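Local coordinates for glucose-1-phosphate thymidylyltransferase (Bacillus anthracis, PDB 4ECM), which catalyses the transfer of a thymidylyl group from dTTP to glucose 1-phosphate, giving dTDP-glucose and pyrophosphate, the first step of dTDP-L-rhamnose synthesis, at residues R102-D105 with A111-L114; L116-V121 with K201-I206; M57-V62 with Q93-S98; A191-Y196 with G239-A244. All blocks are in the same frame, centred on the assembly; numbering follows the deposited sequence.

Interaction 1 of 4, residues R102-D105 with A111-L114. With DAU (2'deoxy-thymidine-5'-diphospho-alpha-D-glucose), chain B.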
# COMPACT_ATOMS: atom_id res chain seq x y z
N ARG A 102 -5.89 -16.69 1.37
CA ARG A 102 -4.85 -17.23 2.24
C ARG A 102 -3.46 -16.88 1.71
O ARG A 102 -3.25 -16.80 0.52
CB ARG A 102 -4.97 -18.73 2.41
CG ARG A 102 -6.30 -19.16 2.99
CD ARG A 102 -6.12 -20.49 3.67
NE ARG A 102 -5.48 -20.33 4.97
CZ ARG A 102 -4.77 -21.27 5.59
NH1 ARG A 102 -4.52 -22.44 5.00
NH2 ARG A 102 -4.26 -21.01 6.79
N VAL A 103 -2.52 -16.71 2.64
CA VAL A 103 -1.16 -16.33 2.35
C VAL A 103 -0.20 -17.52 2.24
O VAL A 103 -0.19 -18.40 3.10
CB VAL A 103 -0.60 -15.40 3.48
CG1 VAL A 103 0.91 -15.12 3.30
CG2 VAL A 103 -1.41 -14.10 3.55
N GLN A 104 0.60 -17.52 1.17
CA GLN A 104 1.65 -18.50 0.98
C GLN A 104 2.92 -17.76 1.37
O GLN A 104 3.31 -16.80 0.71
CB GLN A 104 1.71 -18.99 -0.47
CG GLN A 104 2.70 -20.11 -0.65
CD GLN A 104 2.80 -20.61 -2.07
OE1 GLN A 104 2.37 -19.93 -3.02
NE2 GLN A 104 3.37 -21.81 -2.24
N ASP A 105 3.54 -18.18 2.46
CA ASP A 105 4.72 -17.49 3.03
C ASP A 105 5.89 -17.34 2.07
O ASP A 105 6.44 -16.26 1.95
CB ASP A 105 5.19 -18.23 4.30
CG ASP A 105 4.21 -18.09 5.45
OD1 ASP A 105 3.92 -19.12 6.13
OD2 ASP A 105 3.72 -16.96 5.67
N ALA A 111 2.18 -27.06 -5.51
CA ALA A 111 1.60 -28.09 -4.68
C ALA A 111 1.47 -27.60 -3.24
O ALA A 111 0.48 -27.87 -2.58
CB ALA A 111 2.44 -29.38 -4.76
N GLN A 112 2.45 -26.84 -2.79
CA GLN A 112 2.43 -26.23 -1.45
C GLN A 112 1.26 -25.22 -1.33
O GLN A 112 0.53 -25.18 -0.34
CB GLN A 112 3.74 -25.49 -1.21
CG GLN A 112 3.90 -24.93 0.20
CD GLN A 112 5.16 -24.08 0.36
OE1 GLN A 112 5.31 -23.04 -0.28
NE2 GLN A 112 6.05 -24.50 1.26
N ALA A 113 1.11 -24.38 -2.36
CA ALA A 113 0.05 -23.38 -2.40
C ALA A 113 -1.31 -24.08 -2.34
O ALA A 113 -2.19 -23.70 -1.59
CB ALA A 113 0.18 -22.52 -3.66
N LEU A 114 -1.45 -25.14 -3.12
CA LEU A 114 -2.72 -25.88 -3.15
C LEU A 114 -3.03 -26.47 -1.78
O LEU A 114 -4.19 -26.53 -1.39
CB LEU A 114 -2.68 -26.97 -4.21
CG LEU A 114 -3.90 -27.88 -4.32
CD1 LEU A 114 -5.13 -27.08 -4.66
CD2 LEU A 114 -3.64 -28.94 -5.39
O6 DAU B . 2.08 -23.16 -17.17
C6 DAU B . 1.93 -24.58 -17.16
C5 DAU B . 3.04 -25.20 -16.32
O5 DAU B . 2.98 -24.61 -15.03
C4 DAU B . 2.89 -26.72 -16.23
O4 DAU B . 3.04 -27.33 -17.51
C3 DAU B . 3.91 -27.35 -15.28
O3 DAU B . 3.63 -28.76 -15.15
C2 DAU B . 3.80 -26.63 -13.92
O2 DAU B . 4.82 -27.10 -13.01
C1 DAU B . 3.92 -25.12 -14.08
O1 DAU B . 5.24 -24.81 -14.50
P2 DAU B . 5.86 -23.34 -14.25
O3P DAU B . 5.29 -22.34 -15.23
O4P DAU B . 7.35 -23.51 -14.10
OPP DAU B . 5.23 -22.95 -12.81
P DAU B . 5.52 -21.54 -12.10
O1P DAU B . 5.70 -20.48 -13.15
O2P DAU B . 6.56 -21.76 -11.06
O5' DAU B . 4.12 -21.23 -11.36
C5' DAU B . 2.99 -20.88 -12.15
C4' DAU B . 1.87 -20.21 -11.36
O4' DAU B . 1.61 -20.81 -10.09
C3' DAU B . 2.09 -18.73 -11.14
O3' DAU B . 0.92 -18.09 -11.66
C2' DAU B . 2.20 -18.55 -9.65
C1' DAU B . 1.62 -19.83 -9.07
N11 DAU B . 2.42 -20.47 -8.01
C61 DAU B . 3.75 -20.85 -8.30
C51 DAU B . 4.64 -21.13 -7.29
C5A DAU B . 6.03 -21.63 -7.62
C21 DAU B . 2.08 -20.20 -6.67
O21 DAU B . 0.84 -19.77 -6.40
N31 DAU B . 2.93 -20.47 -5.65
C41 DAU B . 4.19 -20.92 -5.89
O41 DAU B . 5.03 -21.17 -4.86
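Q104 meets Q112 and A113 in the thymine pocket of the nucleotidyltransferase fold. Segment 102-105 runs on strand 98-103, and the partners of Q104 lie on helix 110-115. The polar contacts centre on the Q104 amide. NE2 of Q104 donates to OE1 of Q112 over 3.0 Å. The donor lies in the carbonyl plane of Q112, on a lone pair, although the two amide planes stand 76° apart. The same NE2 also bonds the backbone O of G109. Two protein acceptors at NE2 probably set the orientation of the amide and put OE1 toward N31 of the base.

The ligand contacts follow from this. N31 of the thymine donates to OE1 of Q104 at 2.7 Å, nearly straight at 169°. A weak bond runs from NE2 of Q104 to O41 of the base at 3.2 Å. The amide thus reads the N-H and the neighbouring carbonyl together, a pattern suited to thymine or uracil. The side chain is fully extended, with CG opposite the backbone N (chi1 -175°), and this carries the amide to the base.

A113 adds a small van der Waals contact. Its CB lies 3.5 Å from OE1 of Q104. A113 CB is also 3.9 Å from DAU O21, on the thymine.

Interaction 2 of 4, residues L116-V121 with K201-I206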
# COMPACT_ATOMS: atom_id res chain seq x y z
N LEU A 116 -2.72 -25.28 1.13
CA LEU A 116 -3.37 -24.29 2.03
C LEU A 116 -4.91 -24.26 1.87
O LEU A 116 -5.62 -23.69 2.71
CB LEU A 116 -2.83 -22.89 1.72
CG LEU A 116 -1.31 -22.71 1.75
CD1 LEU A 116 -0.91 -21.35 1.18
CD2 LEU A 116 -0.74 -22.91 3.17
N CYS A 117 -5.41 -24.87 0.80
CA CYS A 117 -6.84 -24.86 0.50
C CYS A 117 -7.58 -26.08 1.04
O CYS A 117 -8.76 -26.25 0.76
CB CYS A 117 -7.03 -24.79 -1.02
SG CYS A 117 -6.11 -23.51 -1.85
N GLU A 118 -6.91 -26.93 1.80
CA GLU A 118 -7.54 -28.16 2.31
C GLU A 118 -8.89 -27.93 3.02
O GLU A 118 -9.92 -28.50 2.62
CB GLU A 118 -6.57 -28.91 3.24
CG GLU A 118 -7.18 -30.23 3.80
CD GLU A 118 -6.18 -31.09 4.60
OE1 GLU A 118 -4.99 -30.73 4.71
OE2 GLU A 118 -6.61 -32.15 5.09
N ASP A 119 -8.89 -27.11 4.06
CA ASP A 119 -10.11 -26.86 4.84
C ASP A 119 -11.20 -26.18 4.02
O ASP A 119 -12.37 -26.51 4.15
CB ASP A 119 -9.78 -26.03 6.09
CG ASP A 119 -8.93 -26.80 7.12
OD1 ASP A 119 -8.82 -28.05 7.03
OD2 ASP A 119 -8.38 -26.16 8.03
N PHE A 120 -10.81 -25.25 3.16
CA PHE A 120 -11.75 -24.56 2.29
C PHE A 120 -12.50 -25.55 1.38
O PHE A 120 -13.71 -25.42 1.20
CB PHE A 120 -11.00 -23.55 1.43
CG PHE A 120 -11.86 -22.90 0.37
CD1 PHE A 120 -12.75 -21.88 0.70
CD2 PHE A 120 -11.75 -23.28 -0.96
CE1 PHE A 120 -13.53 -21.27 -0.28
CE2 PHE A 120 -12.50 -22.67 -1.94
CZ PHE A 120 -13.41 -21.66 -1.61
N VAL A 121 -11.80 -26.52 0.81
CA VAL A 121 -12.43 -27.48 -0.10
C VAL A 121 -13.25 -28.54 0.65
O VAL A 121 -14.31 -28.93 0.19
CB VAL A 121 -11.40 -28.13 -1.05
CG1 VAL A 121 -12.04 -29.26 -1.86
CG2 VAL A 121 -10.81 -27.10 -1.97
N LYS A 201 -9.10 -35.98 -2.37
CA LYS A 201 -8.02 -36.86 -1.95
C LYS A 201 -6.64 -36.27 -2.19
O LYS A 201 -5.65 -36.74 -1.63
CB LYS A 201 -8.13 -38.23 -2.64
CG LYS A 201 -9.39 -39.01 -2.24
CD LYS A 201 -9.36 -40.46 -2.75
CE LYS A 201 -10.60 -41.25 -2.26
NZ LYS A 201 -10.69 -42.63 -2.87
N VAL A 202 -6.57 -35.22 -3.01
CA VAL A 202 -5.29 -34.61 -3.32
C VAL A 202 -4.56 -34.11 -2.06
O VAL A 202 -3.32 -34.20 -1.97
CB VAL A 202 -5.44 -33.47 -4.35
CG1 VAL A 202 -6.33 -32.35 -3.80
CG2 VAL A 202 -4.06 -32.92 -4.77
N PHE A 203 -5.31 -33.64 -1.08
CA PHE A 203 -4.71 -33.08 0.14
C PHE A 203 -3.99 -34.10 0.99
O PHE A 203 -2.91 -33.80 1.54
CB PHE A 203 -5.75 -32.30 0.97
CG PHE A 203 -6.41 -31.20 0.19
CD1 PHE A 203 -5.67 -30.11 -0.24
CD2 PHE A 203 -7.74 -31.28 -0.15
CE1 PHE A 203 -6.26 -29.11 -0.99
CE2 PHE A 203 -8.34 -30.28 -0.90
CZ PHE A 203 -7.59 -29.19 -1.32
N SER A 204 -4.55 -35.30 1.12
CA SER A 204 -3.90 -36.36 1.88
C SER A 204 -2.57 -36.74 1.23
O SER A 204 -1.60 -37.08 1.91
CB SER A 204 -4.81 -37.57 1.99
OG SER A 204 -5.12 -38.04 0.70
N TYR A 205 -2.51 -36.69 -0.10
CA TYR A 205 -1.26 -36.98 -0.78
C TYR A 205 -0.27 -35.82 -0.70
O TYR A 205 0.94 -36.05 -0.60
CB TYR A 205 -1.45 -37.38 -2.25
CG TYR A 205 -0.11 -37.75 -2.87
CD1 TYR A 205 0.47 -38.99 -2.63
CD2 TYR A 205 0.60 -36.83 -3.64
CE1 TYR A 205 1.72 -39.33 -3.18
CE2 TYR A 205 1.85 -37.15 -4.19
CZ TYR A 205 2.40 -38.40 -3.96
OH TYR A 205 3.63 -38.73 -4.50
N ILE A 206 -0.75 -34.57 -0.76
CA ILE A 206 0.16 -33.42 -0.66
C ILE A 206 0.99 -33.52 0.63
O ILE A 206 2.12 -33.04 0.67
CB ILE A 206 -0.55 -32.05 -0.71
CG1 ILE A 206 -1.10 -31.78 -2.11
CG2 ILE A 206 0.43 -30.91 -0.36
CD1 ILE A 206 -1.78 -30.46 -2.23
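The ring of F203 is covered on both faces and met at one edge. E118 lies over one face and V202, from the same helix as F203, over the other. V121 CG1 sits at the edge, in the ring plane. The contact joins helix 118-121, with its N-cap C117, to helix 202-206.

On the E118 face the backbone does much of the work. CA of E118 stands 3.6 Å from the ring centroid and 7° off the normal, a well-centred CH-pi contact. N of E118 is over the same face, 3.6 Å from CE1 of F203. The E118 side chain then runs back along F203, and its CG comes 3.8 Å from F203 CB. It is extended, with CG opposite the backbone N (chi1 -179°). Its carboxylate plane is parallel to the ring, but its polar end is taken up by a salt bridge from OE2 to K207.

V121 meets the far end of the ring, with CB 3.7 Å from CE2 of F203. C117, the N-cap residue, adds its O at 3.8 Å from CZ of F203. That O also accepts the bond from V121 N that closes the first helical turn. M126 of strand 125-130 touches both F203 and V121, so the ring is wedged between two short helices and the central sheet.

No hydrogen bond crosses between the two segments. The contact therefore rests on dispersion and on the CH-pi interaction. The E118 CA-H, next to an amide, should be slightly polarised, which would suit a position over the aromatic face.

Interaction 3 of 4, residues M57-V62 with Q93-S98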
# COMPACT_ATOMS: atom_id res chain seq x y z
N MET A 57 -4.36 -9.68 -15.37
CA MET A 57 -4.23 -11.10 -15.67
C MET A 57 -5.18 -12.00 -14.86
O MET A 57 -5.78 -12.90 -15.42
CB MET A 57 -2.78 -11.53 -15.42
CG MET A 57 -2.44 -12.98 -15.72
SD MET A 57 -0.72 -13.41 -15.29
CE MET A 57 0.25 -12.16 -16.19
N ILE A 58 -5.31 -11.73 -13.57
CA ILE A 58 -6.11 -12.60 -12.70
C ILE A 58 -7.61 -12.60 -13.01
O ILE A 58 -8.30 -13.57 -12.68
CB ILE A 58 -5.82 -12.30 -11.19
CG1 ILE A 58 -6.27 -13.47 -10.31
CG2 ILE A 58 -6.41 -10.97 -10.76
CD1 ILE A 58 -5.79 -13.33 -8.89
N TYR A 59 -8.11 -11.54 -13.64
CA TYR A 59 -9.53 -11.49 -14.00
C TYR A 59 -9.92 -12.63 -14.92
O TYR A 59 -11.04 -13.10 -14.88
CB TYR A 59 -9.91 -10.18 -14.69
CG TYR A 59 -10.26 -9.01 -13.79
CD1 TYR A 59 -9.71 -8.87 -12.53
CD2 TYR A 59 -11.09 -7.98 -14.26
CE1 TYR A 59 -10.02 -7.77 -11.73
CE2 TYR A 59 -11.40 -6.88 -13.47
CZ TYR A 59 -10.85 -6.78 -12.20
OH TYR A 59 -11.16 -5.71 -11.41
N HIS A 60 -8.99 -13.06 -15.77
CA HIS A 60 -9.28 -14.13 -16.72
C HIS A 60 -9.64 -15.43 -16.00
O HIS A 60 -10.61 -16.08 -16.37
CB HIS A 60 -8.11 -14.34 -17.70
CG HIS A 60 -7.86 -13.17 -18.59
ND1 HIS A 60 -8.34 -13.09 -19.87
CD2 HIS A 60 -7.22 -11.99 -18.35
CE1 HIS A 60 -7.99 -11.93 -20.41
NE2 HIS A 60 -7.32 -11.24 -19.50
N ALA A 61 -8.89 -15.76 -14.96
CA ALA A 61 -9.12 -16.98 -14.19
C ALA A 61 -10.46 -16.90 -13.46
O ALA A 61 -11.22 -17.89 -13.41
CB ALA A 61 -7.98 -17.22 -13.23
N VAL A 62 -10.75 -15.73 -12.91
CA VAL A 62 -12.01 -15.51 -12.20
C VAL A 62 -13.20 -15.72 -13.18
O VAL A 62 -14.14 -16.45 -12.87
CB VAL A 62 -12.07 -14.09 -11.58
CG1 VAL A 62 -13.45 -13.80 -11.00
CG2 VAL A 62 -10.95 -13.92 -10.50
N GLN A 93 -18.23 -9.85 -4.74
CA GLN A 93 -19.61 -9.46 -4.98
C GLN A 93 -19.80 -8.71 -6.31
O GLN A 93 -20.76 -8.96 -7.02
CB GLN A 93 -20.13 -8.61 -3.82
CG GLN A 93 -21.64 -8.74 -3.55
CD GLN A 93 -22.51 -8.01 -4.55
OE1 GLN A 93 -22.12 -6.98 -5.12
NE2 GLN A 93 -23.73 -8.53 -4.74
N GLU A 94 -18.88 -7.82 -6.63
CA GLU A 94 -18.98 -7.06 -7.88
C GLU A 94 -18.90 -7.97 -9.12
O GLU A 94 -19.42 -7.61 -10.18
CB GLU A 94 -17.90 -5.96 -7.93
CG GLU A 94 -18.08 -4.92 -6.83
CD GLU A 94 -17.04 -3.81 -6.88
OE1 GLU A 94 -16.21 -3.79 -7.82
OE2 GLU A 94 -17.07 -2.95 -5.98
N PHE A 95 -18.28 -9.14 -8.97
CA PHE A 95 -18.15 -10.10 -10.08
C PHE A 95 -19.13 -11.26 -10.00
O PHE A 95 -19.05 -12.19 -10.79
CB PHE A 95 -16.74 -10.71 -10.09
CG PHE A 95 -15.64 -9.70 -10.04
CD1 PHE A 95 -15.31 -8.95 -11.16
CD2 PHE A 95 -14.91 -9.50 -8.89
CE1 PHE A 95 -14.28 -8.00 -11.12
CE2 PHE A 95 -13.89 -8.55 -8.84
CZ PHE A 95 -13.58 -7.81 -9.97
N GLY A 96 -20.06 -11.22 -9.07
CA GLY A 96 -20.98 -12.34 -8.91
C GLY A 96 -20.33 -13.60 -8.32
O GLY A 96 -20.85 -14.71 -8.49
N VAL A 97 -19.19 -13.46 -7.64
CA VAL A 97 -18.54 -14.61 -7.00
C VAL A 97 -18.28 -14.32 -5.52
O VAL A 97 -18.69 -13.30 -5.00
CB VAL A 97 -17.24 -15.04 -7.69
CG1 VAL A 97 -17.53 -15.47 -9.13
CG2 VAL A 97 -16.20 -13.90 -7.64
N SER A 98 -17.59 -15.23 -4.86
CA SER A 98 -17.33 -15.10 -3.46
C SER A 98 -15.89 -15.55 -3.19
O SER A 98 -15.53 -16.69 -3.49
CB SER A 98 -18.35 -15.98 -2.75
OG SER A 98 -18.31 -15.81 -1.37
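Y59 and F95 form the close part of this contact, a T-shaped aromatic pair. The edge of F95 points at one face of Y59. The planes stand at 74° and the centroids are 5.1 Å apart. The leading atoms of F95 are CE1 and CZ. CZ of F95 comes within 3.7 Å of CZ of Y59 and 3.5 Å of OH of Y59. That hydroxyl lies near the plane of the F95 ring, at its edge. F95 has CG opposite its carbonyl carbon (chi1 -51°), which turns the ring toward the helix.

V62 and V97 pack more loosely. Their nearest atoms, CG1 of V62 and CG2 of V97, are 4.3 Å apart. All four touching side chains are buried, whereas Q93, E94 and G96 are exposed at the outer side of the turn, where Q93 packs on D105 of the second subunit. K43 of the third subunit packs on Y59.

L89 of helix 82-89 touches Y59, V62 and F95, and V62 also rests on I29 of strand 25-30. The contact thus ties helix 57-67 to the turn that leads from helix 82-89 into strand 98-103.

Interaction 4 of 4, residues A191-Y196 with G239-A244. With DAU (2'deoxy-thymidine-5'-diphospho-alpha-D-glucose), chain B.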
# COMPACT_ATOMS: atom_id res chain seq x y z
N ALA A 191 1.83 -30.60 -23.63
CA ALA A 191 2.05 -29.90 -22.38
C ALA A 191 0.85 -30.09 -21.46
O ALA A 191 -0.29 -29.99 -21.91
CB ALA A 191 2.27 -28.39 -22.63
N VAL A 192 1.11 -30.38 -20.19
CA VAL A 192 0.05 -30.51 -19.20
C VAL A 192 -0.15 -29.09 -18.66
O VAL A 192 0.69 -28.56 -17.91
CB VAL A 192 0.40 -31.51 -18.07
CG1 VAL A 192 -0.72 -31.60 -17.03
CG2 VAL A 192 0.68 -32.88 -18.65
N THR A 193 -1.24 -28.46 -19.07
CA THR A 193 -1.52 -27.09 -18.71
C THR A 193 -1.80 -26.93 -17.23
O THR A 193 -2.04 -27.91 -16.53
CB THR A 193 -2.75 -26.54 -19.43
OG1 THR A 193 -3.91 -27.25 -18.99
CG2 THR A 193 -2.58 -26.69 -20.94
N GLY A 194 -1.80 -25.66 -16.79
CA GLY A 194 -2.05 -25.31 -15.41
C GLY A 194 -3.52 -25.17 -15.03
O GLY A 194 -3.90 -24.24 -14.31
N ILE A 195 -4.35 -26.09 -15.52
CA ILE A 195 -5.76 -26.14 -15.18
C ILE A 195 -5.97 -27.57 -14.73
O ILE A 195 -5.89 -28.48 -15.55
CB ILE A 195 -6.71 -25.84 -16.35
CG1 ILE A 195 -6.42 -24.48 -16.98
CG2 ILE A 195 -8.17 -25.87 -15.85
CD1 ILE A 195 -5.18 -24.41 -17.82
N TYR A 196 -6.21 -27.75 -13.44
CA TYR A 196 -6.33 -29.06 -12.84
C TYR A 196 -7.69 -29.28 -12.18
O TYR A 196 -8.23 -28.38 -11.52
CB TYR A 196 -5.23 -29.23 -11.78
CG TYR A 196 -3.85 -28.85 -12.27
CD1 TYR A 196 -3.15 -29.68 -13.13
CD2 TYR A 196 -3.26 -27.67 -11.87
CE1 TYR A 196 -1.89 -29.32 -13.59
CE2 TYR A 196 -1.99 -27.31 -12.33
CZ TYR A 196 -1.32 -28.14 -13.18
OH TYR A 196 -0.08 -27.77 -13.64
N GLY A 239 -8.85 -24.66 -28.34
CA GLY A 239 -8.39 -23.34 -28.80
C GLY A 239 -6.97 -23.03 -28.38
O GLY A 239 -6.17 -23.94 -28.17
N TRP A 240 -6.66 -21.74 -28.22
CA TRP A 240 -5.33 -21.36 -27.83
C TRP A 240 -5.12 -21.34 -26.33
O TRP A 240 -6.06 -21.28 -25.52
CB TRP A 240 -4.94 -20.00 -28.45
CG TRP A 240 -5.87 -18.86 -28.14
CD1 TRP A 240 -6.86 -18.38 -28.95
CD2 TRP A 240 -5.86 -18.02 -26.98
NE1 TRP A 240 -7.49 -17.32 -28.36
CE2 TRP A 240 -6.89 -17.07 -27.15
CE3 TRP A 240 -5.09 -17.98 -25.82
CZ2 TRP A 240 -7.18 -16.10 -26.19
CZ3 TRP A 240 -5.37 -17.01 -24.86
CH2 TRP A 240 -6.41 -16.08 -25.05
N TRP A 241 -3.84 -21.40 -25.97
CA TRP A 241 -3.40 -21.42 -24.60
C TRP A 241 -1.99 -20.89 -24.50
O TRP A 241 -1.13 -21.18 -25.34
CB TRP A 241 -3.40 -22.84 -24.06
CG TRP A 241 -2.75 -22.99 -22.70
CD1 TRP A 241 -3.33 -22.79 -21.48
CD2 TRP A 241 -1.39 -23.37 -22.43
NE1 TRP A 241 -2.43 -23.01 -20.47
CE2 TRP A 241 -1.23 -23.38 -21.02
CE3 TRP A 241 -0.31 -23.73 -23.24
CZ2 TRP A 241 -0.03 -23.69 -20.41
CZ3 TRP A 241 0.89 -24.06 -22.62
CH2 TRP A 241 1.02 -24.04 -21.22
N THR A 242 -1.73 -20.13 -23.46
CA THR A 242 -0.39 -19.66 -23.22
C THR A 242 -0.17 -19.38 -21.75
O THR A 242 -1.11 -19.07 -21.00
CB THR A 242 -0.08 -18.35 -23.96
OG1 THR A 242 1.31 -18.03 -23.78
CG2 THR A 242 -0.95 -17.19 -23.41
N ASP A 243 1.07 -19.54 -21.32
CA ASP A 243 1.42 -19.12 -20.00
C ASP A 243 1.70 -17.63 -20.20
O ASP A 243 1.78 -17.11 -21.33
CB ASP A 243 2.69 -19.79 -19.50
CG ASP A 243 3.92 -19.30 -20.24
OD1 ASP A 243 4.05 -19.65 -21.42
OD2 ASP A 243 4.75 -18.59 -19.65
N ALA A 244 1.81 -16.91 -19.11
CA ALA A 244 2.17 -15.49 -19.20
C ALA A 244 3.28 -15.12 -18.24
O ALA A 244 3.30 -14.00 -17.76
CB ALA A 244 0.94 -14.63 -18.95
O6 DAU B . 2.08 -23.16 -17.17
C6 DAU B . 1.93 -24.58 -17.16
C5 DAU B . 3.04 -25.20 -16.32
O5 DAU B . 2.98 -24.61 -15.03
C4 DAU B . 2.89 -26.72 -16.23
O4 DAU B . 3.04 -27.33 -17.51
C3 DAU B . 3.91 -27.35 -15.28
O3 DAU B . 3.63 -28.76 -15.15
C2 DAU B . 3.80 -26.63 -13.92
O2 DAU B . 4.82 -27.10 -13.01
C1 DAU B . 3.92 -25.12 -14.08
O1 DAU B . 5.24 -24.81 -14.50
P2 DAU B . 5.86 -23.34 -14.25
O3P DAU B . 5.29 -22.34 -15.23
O4P DAU B . 7.35 -23.51 -14.10
OPP DAU B . 5.23 -22.95 -12.81
P DAU B . 5.52 -21.54 -12.10
O1P DAU B . 5.70 -20.48 -13.15
O2P DAU B . 6.56 -21.76 -11.06
O5' DAU B . 4.12 -21.23 -11.36
C5' DAU B . 2.99 -20.88 -12.15
C4' DAU B . 1.87 -20.21 -11.36
O4' DAU B . 1.61 -20.81 -10.09
C3' DAU B . 2.09 -18.73 -11.14
O3' DAU B . 0.92 -18.09 -11.66
C2' DAU B . 2.20 -18.55 -9.65
C1' DAU B . 1.62 -19.83 -9.07
N11 DAU B . 2.42 -20.47 -8.01
C61 DAU B . 3.75 -20.85 -8.30
C51 DAU B . 4.64 -21.13 -7.29
C5A DAU B . 6.03 -21.63 -7.62
C21 DAU B . 2.08 -20.20 -6.67
O21 DAU B . 0.84 -19.77 -6.40
N31 DAU B . 2.93 -20.47 -5.65
C41 DAU B . 4.19 -20.92 -5.89
O41 DAU B . 5.03 -21.17 -4.86
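The glucose end of the dTDP-glucose pocket is built partly by W241 and by the bend of strand 190-198. T193 lies over one face of the W241 indole. Its CG2 is 3.7 Å from the centroid of the five-membered ring and 14° off the normal, a CH-pi contact. The T193 hydroxyl is turned elsewhere and bonds L156 O. With OG1 placed between the backbone N and the carbonyl carbon (chi1 66°), the methyl is left to meet the ring. I195 adds a looser touch, CD1 to W241 NE1 at 4.1 Å.

The indole is also held in its rotation. OD1 of N133 accepts from W241 NE1 and from the backbone N of G194, so one side chain joins both segments. F166 meets W241 edge-to-face.

The sugar touches both segments. O4 of the glucose donates to V192 O at 2.7 Å. C6 of the glucose lies at the edge of the indole, 3.9 Å from W241 CZ2. C6 of the glucose is also 3.9 Å from G194 N. A backbone carbonyl holding one sugar hydroxyl, beside an aromatic edge at the exocyclic carbon, forms part of the hexose-binding site, as expected for a sugar-nucleotide nucleotidyltransferase.

How the interactions relate
All four contacts belong to the nucleotidyltransferase fold. Along the chain, interaction 3 closes before interaction 1 opens, and interaction 1 before interactions 2 and 4, whose segments alternate. Interactions 1 and 2 are neighbours, with centres about 11 Å apart. Helix 110-115 leads into helix 118-121, and R102 NH1 probably bonds L116 O. Interactions 1 and 4 are about 21 Å apart between centres, yet both reach the large mixed sheet. Interaction 3 lies about 19 Å from interaction 4, centre to centre, and touches it through M57 and A244. Interactions 1 and 4 thus hold the thymine and glucose ends of one dTDP-glucose, interaction 2 packs beside the first, and interaction 3 lies toward the subunit contacts.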